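Local structure of tapirin (Caldicellulosiruptor hydrothermalis, 6N2C) at residues I369-T374 and L389-I394; T353-N358 and T374-N379. The protein probably binds cellulose through its C-terminal beta-helix domain, helping the extremely thermophilic bacterium that makes it to adhere to plant biomass. All blocks are in the same frame, centred on the assembly; numbering follows the deposited sequence.

Interaction 1. Residues I369-T374 and L389-I394; sequences IDAPDT and LNVKKI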
ATOM      1  N   ILE A 369      23.343   3.813   9.231  1.00 23.04           N
ATOM      2  CA  ILE A 369      22.275   4.447   9.976  1.00 22.86           C
ATOM      3  C   ILE A 369      22.715   5.856  10.325  1.00 23.28           C
ATOM      4  O   ILE A 369      23.626   6.065  11.106  1.00 25.22           O
ATOM      5  CB  ILE A 369      21.888   3.619  11.228  1.00 21.88           C
ATOM      6  CG1 ILE A 369      21.498   2.159  10.858  1.00 21.80           C
ATOM      7  CG2 ILE A 369      20.799   4.297  12.000  1.00 22.90           C
ATOM      8  CD1 ILE A 369      21.173   1.236  12.054  1.00 25.33           C
ATOM      9  N   ASP A 370      22.001   6.830   9.803  1.00 20.91           N
ATOM     10  CA  ASP A 370      22.265   8.233  10.075  1.00 23.92           C
ATOM     11  C   ASP A 370      21.111   8.812  10.814  1.00 23.64           C
ATOM     12  O   ASP A 370      20.122   9.279  10.206  1.00 21.66           O
ATOM     13  CB  ASP A 370      22.444   8.939   8.756  1.00 27.49           C
ATOM     14  CG  ASP A 370      22.729  10.448   8.924  1.00 32.59           C
ATOM     15  OD1 ASP A 370      22.925  10.973  10.023  1.00 33.16           O
ATOM     16  OD2 ASP A 370      22.747  11.082   7.907  1.00 42.77           O
ATOM     17  N   ALA A 371      21.221   8.744  12.129  1.00 20.53           N
ATOM     18  CA  ALA A 371      20.061   8.970  13.039  1.00 22.45           C
ATOM     19  C   ALA A 371      20.531   9.486  14.364  1.00 21.84           C
ATOM     20  O   ALA A 371      20.311   8.855  15.386  1.00 21.82           O
ATOM     21  CB  ALA A 371      19.284   7.661  13.204  1.00 22.66           C
ATOM     22  N   PRO A 372      21.178  10.673  14.359  1.00 24.11           N
ATOM     23  CA  PRO A 372      21.951  11.060  15.552  1.00 24.26           C
ATOM     24  C   PRO A 372      21.120  11.269  16.803  1.00 23.21           C
ATOM     25  O   PRO A 372      21.673  11.206  17.878  1.00 21.97           O
ATOM     26  CB  PRO A 372      22.628  12.371  15.095  1.00 27.43           C
ATOM     27  CG  PRO A 372      21.619  12.934  14.120  1.00 30.69           C
ATOM     28  CD  PRO A 372      21.257  11.707  13.317  1.00 26.92           C
ATOM     29  N   ASP A 373      19.797  11.527  16.694  1.00 21.11           N
ATOM     30  CA  ASP A 373      18.913  11.636  17.847  1.00 23.52           C
ATOM     31  C   ASP A 373      18.125  10.371  18.190  1.00 21.01           C
ATOM     32  O   ASP A 373      17.271  10.361  19.126  1.00 22.23           O
ATOM     33  CB  ASP A 373      17.894  12.818  17.703  1.00 26.06           C
ATOM     34  CG  ASP A 373      17.203  13.144  19.000  1.00 28.15           C
ATOM     35  OD1 ASP A 373      17.915  13.179  20.068  1.00 27.65           O
ATOM     36  OD2 ASP A 373      15.953  13.306  19.065  1.00 25.39           O
ATOM     37  N   THR A 374      18.431   9.273  17.517  1.00 23.51           N
ATOM     38  CA  THR A 374      17.529   8.115  17.608  1.00 21.22           C
ATOM     39  C   THR A 374      17.999   7.157  18.644  1.00 22.28           C
ATOM     40  O   THR A 374      19.243   6.883  18.731  1.00 20.63           O
ATOM     41  CB  THR A 374      17.436   7.426  16.224  1.00 22.40           C
ATOM     42  OG1 THR A 374      16.977   8.342  15.259  1.00 23.45           O
ATOM     43  CG2 THR A 374      16.536   6.138  16.196  1.00 22.05           C
ATOM     44  N   LEU A 389      27.477   4.079  11.702  0.61 24.60           N
ATOM     45  CA  LEU A 389      26.374   4.239  12.658  0.61 27.00           C
ATOM     46  C   LEU A 389      26.548   5.559  13.342  0.61 28.39           C
ATOM     47  O   LEU A 389      27.643   5.865  13.828  0.61 34.15           O
ATOM     48  CB  LEU A 389      26.409   3.201  13.747  0.61 29.46           C
ATOM     49  CG  LEU A 389      26.299   1.735  13.468  0.61 28.41           C
ATOM     50  CD1 LEU A 389      26.230   1.017  14.807  0.61 29.93           C
ATOM     51  CD2 LEU A 389      25.026   1.534  12.642  0.61 35.30           C
ATOM     52  N   ASN A 390      25.516   6.375  13.315  1.00 23.73           N
ATOM     53  CA  ASN A 390      25.500   7.660  13.985  1.00 22.83           C
ATOM     54  C   ASN A 390      24.146   7.794  14.721  1.00 25.14           C
ATOM     55  O   ASN A 390      23.132   8.218  14.093  1.00 24.86           O
ATOM     56  CB  ASN A 390      25.722   8.750  12.946  1.00 23.88           C
ATOM     57  CG  ASN A 390      25.707  10.127  13.548  1.00 26.50           C
ATOM     58  OD1 ASN A 390      25.983  10.301  14.752  1.00 30.00           O
ATOM     59  ND2 ASN A 390      25.325  11.096  12.760  1.00 29.25           N
ATOM     60  N   VAL A 391      24.109   7.440  16.004  1.00 20.90           N
ATOM     61  CA  VAL A 391      22.892   7.378  16.752  1.00 22.13           C
ATOM     62  C   VAL A 391      23.061   7.904  18.133  1.00 24.16           C
ATOM     63  O   VAL A 391      24.198   8.215  18.553  1.00 24.65           O
ATOM     64  CB  VAL A 391      22.341   5.945  16.820  1.00 23.42           C
ATOM     65  CG1 VAL A 391      22.239   5.372  15.423  1.00 23.17           C
ATOM     66  CG2 VAL A 391      23.262   5.015  17.608  1.00 23.94           C
ATOM     67  N   LYS A 392      21.952   8.036  18.853  1.00 20.77           N
ATOM     68  CA  LYS A 392      22.048   8.514  20.240  1.00 22.12           C
ATOM     69  C   LYS A 392      22.263   7.378  21.227  1.00 23.08           C
ATOM     70  O   LYS A 392      23.123   7.474  22.103  1.00 21.92           O
ATOM     71  CB  LYS A 392      20.827   9.324  20.561  1.00 23.79           C
ATOM     72  CG  LYS A 392      20.806   9.924  21.970  1.00 26.11           C
ATOM     73  CD  LYS A 392      19.791  11.045  22.109  1.00 23.51           C
ATOM     74  CE  LYS A 392      18.407  10.519  22.426  1.00 26.32           C
ATOM     75  NZ  LYS A 392      17.396  11.617  22.403  1.00 26.59           N
ATOM     76  N   LYS A 393      21.435   6.349  21.185  1.00 20.84           N
ATOM     77  CA  LYS A 393      21.539   5.236  22.129  1.00 20.89           C
ATOM     78  C   LYS A 393      21.123   3.936  21.496  1.00 19.60           C
ATOM     79  O   LYS A 393      20.206   3.897  20.679  1.00 20.07           O
ATOM     80  CB  LYS A 393      20.668   5.481  23.393  1.00 20.36           C
ATOM     81  CG  LYS A 393      20.717   4.420  24.482  1.00 23.25           C
ATOM     82  CD  LYS A 393      19.811   4.762  25.662  1.00 27.19           C
ATOM     83  CE  LYS A 393      20.098   3.880  26.852  1.00 29.58           C
ATOM     84  NZ  LYS A 393      19.121   4.173  27.967  1.00 37.07           N
ATOM     85  N   ILE A 394      21.822   2.860  21.857  1.00 20.60           N
ATOM     86  CA  ILE A 394      21.391   1.516  21.487  1.00 19.66           C
ATOM     87  C   ILE A 394      21.201   0.755  22.787  1.00 21.69           C
ATOM     88  O   ILE A 394      22.053   0.775  23.690  1.00 18.30           O
ATOM     89  CB  ILE A 394      22.397   0.822  20.584  1.00 19.39           C
ATOM     90  CG1 ILE A 394      22.656   1.644  19.312  1.00 21.07           C
ATOM     91  CG2 ILE A 394      22.051  -0.636  20.306  1.00 18.92           C
ATOM     92  CD1 ILE A 394      23.769   1.109  18.415  1.00 21.06           C
TER
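The carbonyl oxygen of Thr374 takes two backbone N-H groups of the next coil, a sound bond from Lys392 N (2.9 Å between Lys392 N and Thr374 O) and a weak one from Lys393 N, and so ties the two corners together. The Lys392 side chain departs with CG opposite its own backbone N (chi1 -178°) and then bends at chi3 (85°), which folds CD and CE over the Asp373 backbone and brings NZ to the acid. Lys392 NZ meets Asp373 OD1 at 2.9 Å in a salt bridge, approaching from above the carboxylate plane; the other oxygen, OD2, is held by Gly352 N of the preceding coil, so the acid links three successive corners. With an alanine in place of Lys392 the Asp373 carboxylate would probably lose its charged mate, and the aliphatic chain beside Asp373 O would be gone.

Before the corner the strands pair in parallel, with Asn390 N on Ile369 O and Ala371 N on Asn390 O (2.8 Å between Ala371 N and Asn390 O). Pro372 has no N-H to give Asn390 O, which Ala371 N already holds, and it takes the second position of the type I turn from Ala371 to Thr374, where its ring-fixed phi fits. Pro372 CB rests 3.8 Å from Asn390 ND2, whose side chain is on the outer face with Asp370. The inner face is aliphatic: Leu389 CD2 lies 3.9 Å from Ile369 CD1, their side chains running side by side, and Val391 CG1 fills in against Ile369 CG2, also at 3.9 Å. Outward polar residues, inward branched aliphatics and stacked turns between parallel strands are the marks of a parallel beta-helix, here at one corner of its coils.

Interaction 2. Residues T353-N358 and T374-N379; sequences TVVYAN and TVLYCN
Tyr377 lies beside Tyr356 on the outer face, and its side chain can be followed outward. Tyr377 CB sits 3.9 Å from Tyr356 CD1, and CG anti to the carbonyl carbon (chi1 -62°) swings the ring outward and back along its own strand, beside the Tyr356 ring, which is turned the same way. Tyr377 CG is 3.9 Å from Tyr356 CD1, Tyr377 CD1 comes 3.5 Å from Tyr356 CE1, and Tyr377 CE1 reaches Val354 CG1 at 3.7 Å, the methyl standing at the ring edge. The two ring planes are 15° apart but slid so far, with centroids 5.1 Å apart, that they barely overlap. Phe442 meets the Tyr377 ring as well, at a steeper angle. Such alignment of like residues at equivalent positions of successive coils is characteristic of a parallel beta-helix. Beneath the tyrosines the backbones pair in register, Tyr377 N giving Val355 O a nearly straight bond of 2.8 Å. On the inner face Leu376 CD2 packs 3.8 Å from Val355 CB, branched aliphatics suiting the buried interior. Further along the chains, Asn358 and Asn379 lie side by side, amide planes 15° apart; Asn379 ND2 is only weakly bonded to Asn358 OD1, while Asn379 N holds Asn358 O at 2.8 Å.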
ATOM      1  N   THR A 353      12.806  10.104  16.843  1.00 21.39           N
ATOM      2  CA  THR A 353      12.537   8.816  16.318  1.00 18.59           C
ATOM      3  C   THR A 353      13.041   7.703  17.204  1.00 21.58           C
ATOM      4  O   THR A 353      14.042   7.862  17.955  1.00 20.87           O
ATOM      5  CB  THR A 353      13.135   8.714  14.893  1.00 19.53           C
ATOM      6  OG1 THR A 353      14.537   9.078  14.894  1.00 18.51           O
ATOM      7  CG2 THR A 353      12.406   9.625  13.954  1.00 19.57           C
ATOM      8  N   VAL A 354      12.356   6.563  17.145  1.00 18.29           N
ATOM      9  CA  VAL A 354      12.750   5.382  17.895  1.00 17.61           C
ATOM     10  C   VAL A 354      12.614   4.187  16.960  1.00 16.66           C
ATOM     11  O   VAL A 354      11.658   4.113  16.225  1.00 18.25           O
ATOM     12  CB  VAL A 354      11.804   5.184  19.157  1.00 19.80           C
ATOM     13  CG1 VAL A 354      12.193   3.973  19.940  1.00 20.37           C
ATOM     14  CG2 VAL A 354      11.869   6.413  20.032  1.00 22.50           C
ATOM     15  N   VAL A 355      13.522   3.236  17.083  1.00 16.04           N
ATOM     16  CA  VAL A 355      13.491   2.005  16.338  1.00 15.42           C
ATOM     17  C   VAL A 355      13.450   0.844  17.292  1.00 17.95           C
ATOM     18  O   VAL A 355      14.276   0.795  18.250  1.00 17.48           O
ATOM     19  CB  VAL A 355      14.752   1.899  15.450  1.00 16.17           C
ATOM     20  CG1 VAL A 355      14.883   0.466  14.854  1.00 17.07           C
ATOM     21  CG2 VAL A 355      14.716   2.964  14.414  1.00 17.19           C
ATOM     22  N   TYR A 356      12.428  -0.020  17.173  1.00 15.37           N
ATOM     23  CA  TYR A 356      12.352  -1.295  17.868  1.00 16.18           C
ATOM     24  C   TYR A 356      12.538  -2.499  16.943  1.00 16.17           C
ATOM     25  O   TYR A 356      11.951  -2.551  15.872  1.00 20.61           O
ATOM     26  CB  TYR A 356      10.985  -1.449  18.531  1.00 15.85           C
ATOM     27  CG  TYR A 356      10.620  -0.350  19.521  1.00 17.63           C
ATOM     28  CD1 TYR A 356      11.013  -0.433  20.887  1.00 18.20           C
ATOM     29  CD2 TYR A 356       9.864   0.711  19.139  1.00 17.41           C
ATOM     30  CE1 TYR A 356      10.658   0.603  21.768  1.00 20.00           C
ATOM     31  CE2 TYR A 356       9.461   1.676  20.028  1.00 23.53           C
ATOM     32  CZ  TYR A 356       9.876   1.624  21.332  1.00 21.88           C
ATOM     33  OH  TYR A 356       9.524   2.614  22.185  1.00 27.02           O
ATOM     34  N   ALA A 357      13.348  -3.427  17.360  1.00 17.62           N
ATOM     35  CA  ALA A 357      13.615  -4.630  16.641  1.00 18.35           C
ATOM     36  C   ALA A 357      13.853  -5.814  17.525  1.00 18.51           C
ATOM     37  O   ALA A 357      14.128  -5.760  18.736  1.00 16.62           O
ATOM     38  CB  ALA A 357      14.863  -4.424  15.754  1.00 20.56           C
ATOM     39  N   ASN A 358      13.623  -6.969  16.924  1.00 17.68           N
ATOM     40  CA  ASN A 358      14.103  -8.245  17.445  1.00 18.85           C
ATOM     41  C   ASN A 358      15.604  -8.354  17.048  1.00 20.03           C
ATOM     42  O   ASN A 358      16.455  -7.934  17.811  1.00 19.31           O
ATOM     43  CB  ASN A 358      13.250  -9.371  16.897  1.00 19.27           C
ATOM     44  CG  ASN A 358      13.691 -10.708  17.392  1.00 24.01           C
ATOM     45  OD1 ASN A 358      14.114 -10.824  18.530  1.00 23.98           O
ATOM     46  ND2 ASN A 358      13.603 -11.723  16.556  1.00 26.78           N
ATOM     47  N   THR A 374      18.431   9.273  17.517  1.00 23.51           N
ATOM     48  CA  THR A 374      17.529   8.115  17.608  1.00 21.22           C
ATOM     49  C   THR A 374      17.999   7.157  18.644  1.00 22.28           C
ATOM     50  O   THR A 374      19.243   6.883  18.731  1.00 20.63           O
ATOM     51  CB  THR A 374      17.436   7.426  16.224  1.00 22.40           C
ATOM     52  OG1 THR A 374      16.977   8.342  15.259  1.00 23.45           O
ATOM     53  CG2 THR A 374      16.536   6.138  16.196  1.00 22.05           C
ATOM     54  N   VAL A 375      17.013   6.556  19.356  1.00 20.62           N
ATOM     55  CA  VAL A 375      17.248   5.448  20.191  1.00 20.01           C
ATOM     56  C   VAL A 375      16.842   4.160  19.467  1.00 20.18           C
ATOM     57  O   VAL A 375      15.727   4.095  18.938  1.00 20.79           O
ATOM     58  CB  VAL A 375      16.471   5.591  21.507  1.00 23.69           C
ATOM     59  CG1 VAL A 375      16.782   4.447  22.432  1.00 21.67           C
ATOM     60  CG2 VAL A 375      16.784   6.930  22.155  1.00 26.84           C
ATOM     61  N   LEU A 376      17.699   3.153  19.473  1.00 20.90           N
ATOM     62  CA  LEU A 376      17.431   1.858  18.885  1.00 20.58           C
ATOM     63  C   LEU A 376      17.395   0.788  19.977  1.00 20.21           C
ATOM     64  O   LEU A 376      18.335   0.690  20.806  1.00 17.88           O
ATOM     65  CB  LEU A 376      18.454   1.518  17.813  1.00 24.20           C
ATOM     66  CG  LEU A 376      18.446   2.582  16.693  1.00 26.02           C
ATOM     67  CD1 LEU A 376      19.539   3.593  16.921  1.00 28.61           C
ATOM     68  CD2 LEU A 376      18.565   1.992  15.316  1.00 28.00           C
ATOM     69  N   TYR A 377      16.328  -0.009  19.987  1.00 15.76           N
ATOM     70  CA  TYR A 377      16.162  -1.110  20.893  1.00 16.39           C
ATOM     71  C   TYR A 377      16.180  -2.423  20.073  1.00 18.20           C
ATOM     72  O   TYR A 377      15.427  -2.541  19.111  1.00 19.96           O
ATOM     73  CB  TYR A 377      14.784  -1.031  21.634  1.00 18.31           C
ATOM     74  CG  TYR A 377      14.565   0.140  22.474  1.00 17.19           C
ATOM     75  CD1 TYR A 377      14.122   1.326  21.981  1.00 16.33           C
ATOM     76  CD2 TYR A 377      14.839   0.057  23.833  1.00 20.63           C
ATOM     77  CE1 TYR A 377      13.945   2.436  22.763  1.00 20.51           C
ATOM     78  CE2 TYR A 377      14.653   1.138  24.644  1.00 22.57           C
ATOM     79  CZ  TYR A 377      14.198   2.311  24.140  1.00 21.66           C
ATOM     80  OH  TYR A 377      14.050   3.399  24.967  1.00 26.07           O
ATOM     81  N   CYS A 378      17.018  -3.370  20.467  1.00 16.94           N
ATOM     82  CA  CYS A 378      17.050  -4.683  19.881  1.00 17.07           C
ATOM     83  C   CYS A 378      17.280  -5.811  20.878  1.00 19.20           C
ATOM     84  O   CYS A 378      17.858  -5.611  21.976  1.00 18.72           O
ATOM     85  CB  CYS A 378      18.027  -4.759  18.677  1.00 20.07           C
ATOM     86  SG  CYS A 378      19.741  -4.528  19.208  1.00 21.77           S
ATOM     87  N   ASN A 379      16.881  -7.022  20.471  1.00 16.28           N
ATOM     88  CA  ASN A 379      17.266  -8.207  21.202  1.00 23.05           C
ATOM     89  C   ASN A 379      18.693  -8.639  20.829  1.00 24.16           C
ATOM     90  O   ASN A 379      19.575  -8.723  21.696  1.00 24.51           O
ATOM     91  CB  ASN A 379      16.268  -9.329  20.989  1.00 23.87           C
ATOM     92  CG  ASN A 379      16.795 -10.674  21.582  1.00 32.14           C
ATOM     93  OD1 ASN A 379      17.441 -10.685  22.638  1.00 37.28           O
ATOM     94  ND2 ASN A 379      16.444 -11.784  20.949  1.00 36.83           N
TER

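How the interactions relate
The two contacts cross along the chain: 353-358 comes first, then 369-374, which runs into 374-379 through the shared Thr374, and last 389-394. Their centres lie 10 Å apart. Interaction 1 begins on the face holding strands 368-371 and 388-391 and turns the corner, whereas interaction 2 lies on the next face, where strands 354-356, 374-378 and 393-396 are successive neighbours. The two meet where Lys393 O and Leu376 N probably hydrogen-bond (2.9 Å) and where Val391 CG1 packs against Leu376 CD1 in the interior. Three consecutive coils are thereby joined around one corner of the beta-helix, away from the zinc site.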